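Local coordinates for uncharacterized protein ScGH5_18 (Streptomyces cattleya, PDB 7LR8) that probably hydrolyses the beta-1,4 bond between mannose and N-acetylglucosamine in core fragments released during N-glycan breakdown, at residues A196-A201 with D205-T210. The protein carries 1 engineered substitution. Sequence-based numbering, arbitrary orientation.
Sequences AEYDAA and DDHPFT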
loop_
_atom_site.group_PDB
_atom_site.type_symbol
_atom_site.label_atom_id
_atom_site.label_comp_id
_atom_site.label_asym_id
_atom_site.label_seq_id
_atom_site.Cartn_x
_atom_site.Cartn_y
_atom_site.Cartn_z
ATOM N N ALA B 196 16.423 14.792 1.164
ATOM C CA ALA B 196 17.393 13.895 1.791
ATOM C C ALA B 196 17.458 12.614 0.979
ATOM O O ALA B 196 16.516 11.814 1.007
ATOM C CB ALA B 196 17.013 13.587 3.238
ATOM N N GLU B 197 18.559 12.417 0.270
ATOM C CA GLU B 197 18.704 11.283 -0.634
ATOM C C GLU B 197 19.743 10.302 -0.099
ATOM O O GLU B 197 20.750 10.712 0.492
ATOM C CB GLU B 197 19.101 11.761 -2.034
ATOM C CG GLU B 197 18.266 12.952 -2.562
ATOM C CD GLU B 197 16.759 12.737 -2.472
ATOM O OE1 GLU B 197 16.011 13.740 -2.364
ATOM O OE2 GLU B 197 16.307 11.577 -2.514
ATOM N N TYR B 198 19.494 9.007 -0.294
ATOM C CA TYR B 198 20.448 8.004 0.168
ATOM C C TYR B 198 21.674 7.976 -0.746
ATOM O O TYR B 198 21.700 8.603 -1.808
ATOM C CB TYR B 198 19.779 6.636 0.290
ATOM C CG TYR B 198 19.899 5.701 -0.898
ATOM C CD1 TYR B 198 19.063 5.828 -1.999
ATOM C CD2 TYR B 198 20.817 4.650 -0.884
ATOM C CE1 TYR B 198 19.155 4.956 -3.077
ATOM C CE2 TYR B 198 20.914 3.772 -1.950
ATOM C CZ TYR B 198 20.078 3.931 -3.040
ATOM O OH TYR B 198 20.190 3.046 -4.094
ATOM N N ASP B 199 22.718 7.251 -0.313
ATOM C CA ASP B 199 24.065 7.498 -0.834
ATOM C C ASP B 199 24.239 7.137 -2.310
ATOM O O ASP B 199 25.307 7.429 -2.861
ATOM C CB ASP B 199 25.131 6.793 0.040
ATOM C CG ASP B 199 24.998 5.266 0.075
ATOM O OD1 ASP B 199 24.488 4.659 -0.898
ATOM O OD2 ASP B 199 25.419 4.675 1.099
ATOM N N ALA B 200 23.235 6.545 -2.971
ATOM C CA ALA B 200 23.291 6.444 -4.429
ATOM C C ALA B 200 23.490 7.810 -5.075
ATOM O O ALA B 200 24.095 7.911 -6.151
ATOM C CB ALA B 200 22.010 5.811 -4.970
ATOM N N ALA B 201 23.001 8.873 -4.434
ATOM C CA ALA B 201 23.187 10.211 -4.993
ATOM C C ALA B 201 24.663 10.585 -5.093
ATOM O O ALA B 201 25.034 11.397 -5.944
ATOM C CB ALA B 201 22.438 11.248 -4.155
ATOM N N ASP B 205 26.851 5.702 -10.432
ATOM C CA ASP B 205 26.838 6.295 -11.763
ATOM C C ASP B 205 25.446 6.164 -12.365
ATOM O O ASP B 205 24.757 5.160 -12.164
ATOM C CB ASP B 205 27.865 5.620 -12.674
ATOM C CG ASP B 205 29.285 5.736 -12.155
ATOM O OD1 ASP B 205 29.595 6.691 -11.416
ATOM O OD2 ASP B 205 30.100 4.862 -12.495
ATOM N N ASP B 206 25.019 7.198 -13.084
ATOM C CA ASP B 206 23.745 7.242 -13.804
ATOM C C ASP B 206 22.524 7.305 -12.889
ATOM O O ASP B 206 21.396 7.286 -13.390
ATOM C CB ASP B 206 23.590 6.058 -14.768
ATOM C CG ASP B 206 24.750 5.947 -15.734
ATOM O OD1 ASP B 206 25.195 6.995 -16.251
ATOM O OD2 ASP B 206 25.222 4.816 -15.971
ATOM N N HIS B 207 22.698 7.395 -11.574
ATOM C CA HIS B 207 21.558 7.605 -10.683
ATOM C C HIS B 207 20.974 9.000 -10.914
ATOM O O HIS B 207 21.730 9.970 -11.024
ATOM C CB HIS B 207 22.004 7.425 -9.225
ATOM C CG HIS B 207 20.883 7.480 -8.233
ATOM N ND1 HIS B 207 19.922 6.495 -8.140
ATOM C CD2 HIS B 207 20.591 8.389 -7.269
ATOM C CE1 HIS B 207 19.082 6.799 -7.164
ATOM N NE2 HIS B 207 19.458 7.949 -6.630
ATOM N N PRO B 208 19.646 9.135 -11.012
ATOM C CA PRO B 208 19.065 10.413 -11.465
ATOM C C PRO B 208 19.212 11.537 -10.463
ATOM O O PRO B 208 19.203 12.711 -10.859
ATOM C CB PRO B 208 17.581 10.071 -11.687
ATOM C CG PRO B 208 17.521 8.593 -11.767
ATOM C CD PRO B 208 18.632 8.075 -10.902
ATOM N N PHE B 209 19.297 11.220 -9.177
ATOM C CA PHE B 209 19.479 12.232 -8.151
ATOM C C PHE B 209 20.973 12.421 -7.961
ATOM O O PHE B 209 21.701 11.443 -7.759
ATOM C CB PHE B 209 18.786 11.818 -6.852
ATOM C CG PHE B 209 17.282 11.999 -6.883
ATOM C CD1 PHE B 209 16.464 11.061 -7.503
ATOM C CD2 PHE B 209 16.691 13.097 -6.271
ATOM C CE1 PHE B 209 15.070 11.229 -7.527
ATOM C CE2 PHE B 209 15.307 13.277 -6.289
ATOM C CZ PHE B 209 14.492 12.341 -6.923
ATOM N N THR B 210 21.436 13.661 -8.088
ATOM C CA THR B 210 22.860 13.931 -8.222
ATOM C C THR B 210 23.433 14.597 -6.977
ATOM O O THR B 210 22.693 15.096 -6.120
ATOM C CB THR B 210 23.122 14.835 -9.434
ATOM O OG1 THR B 210 22.568 16.137 -9.188
ATOM C CG2 THR B 210 22.499 14.240 -10.704
#
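His207 lies with its imidazole flat against Ala200, just beyond strand 194-196 of a (beta/alpha)8 barrel, where the chain leaves the strand, makes the short helix 200-203 and folds back on itself. The methyl Ala200 CB sits 3.6 Å from the centroid of the His207 ring and 4° off its normal, a CH-pi contact over the face. Placing CG anti to the backbone N (chi1 -174°) lays this ring alongside Ala200. Pro208 CD covers the opposite face, 3.3 Å above the plane and nearer the rim, so the imidazole is sandwiched. Its NE2 is hydrogen-bonded to Asn155 ND2, while Asn155 OD1 bonds Tyr198 N and Asn155 N bonds Glu197 OE2; one asparagine thus joins both segments. With an alanine here instead of His207, the Ala200 methyl is likely to lose the ring face it rests on, and Asn155 ND2 this acceptor. Tyr198, whose side chain lies about 4 Å from the nearest part of the bound N-acetylglucosamine, approaches His207 obliquely, Tyr198 CE1 and His207 CE1 being 4.5 Å apart. At Phe209 the phenyl ring turns one face to the Glu197 carboxylate, the two planes 28° apart. Glu197 CD comes to 3.8 Å from Phe209 CD2, and OE2 lies over that face. Besides Asn155, the buried carboxylate has His195 ND1 as a partner of OE1. Leu177 of helix 170-187 touches both Glu197 and Phe209. Ala201 CA lies 3.4 Å from Phe209 O, a CA-H...O contact, and the same oxygen accepts a hydrogen bond from Arg373 NH1. Thr210 turns its side chain away to N-cap helix 211-216, OG1 bonding His213 N, while Thr210 C packs 3.7 Å from Ala201 O.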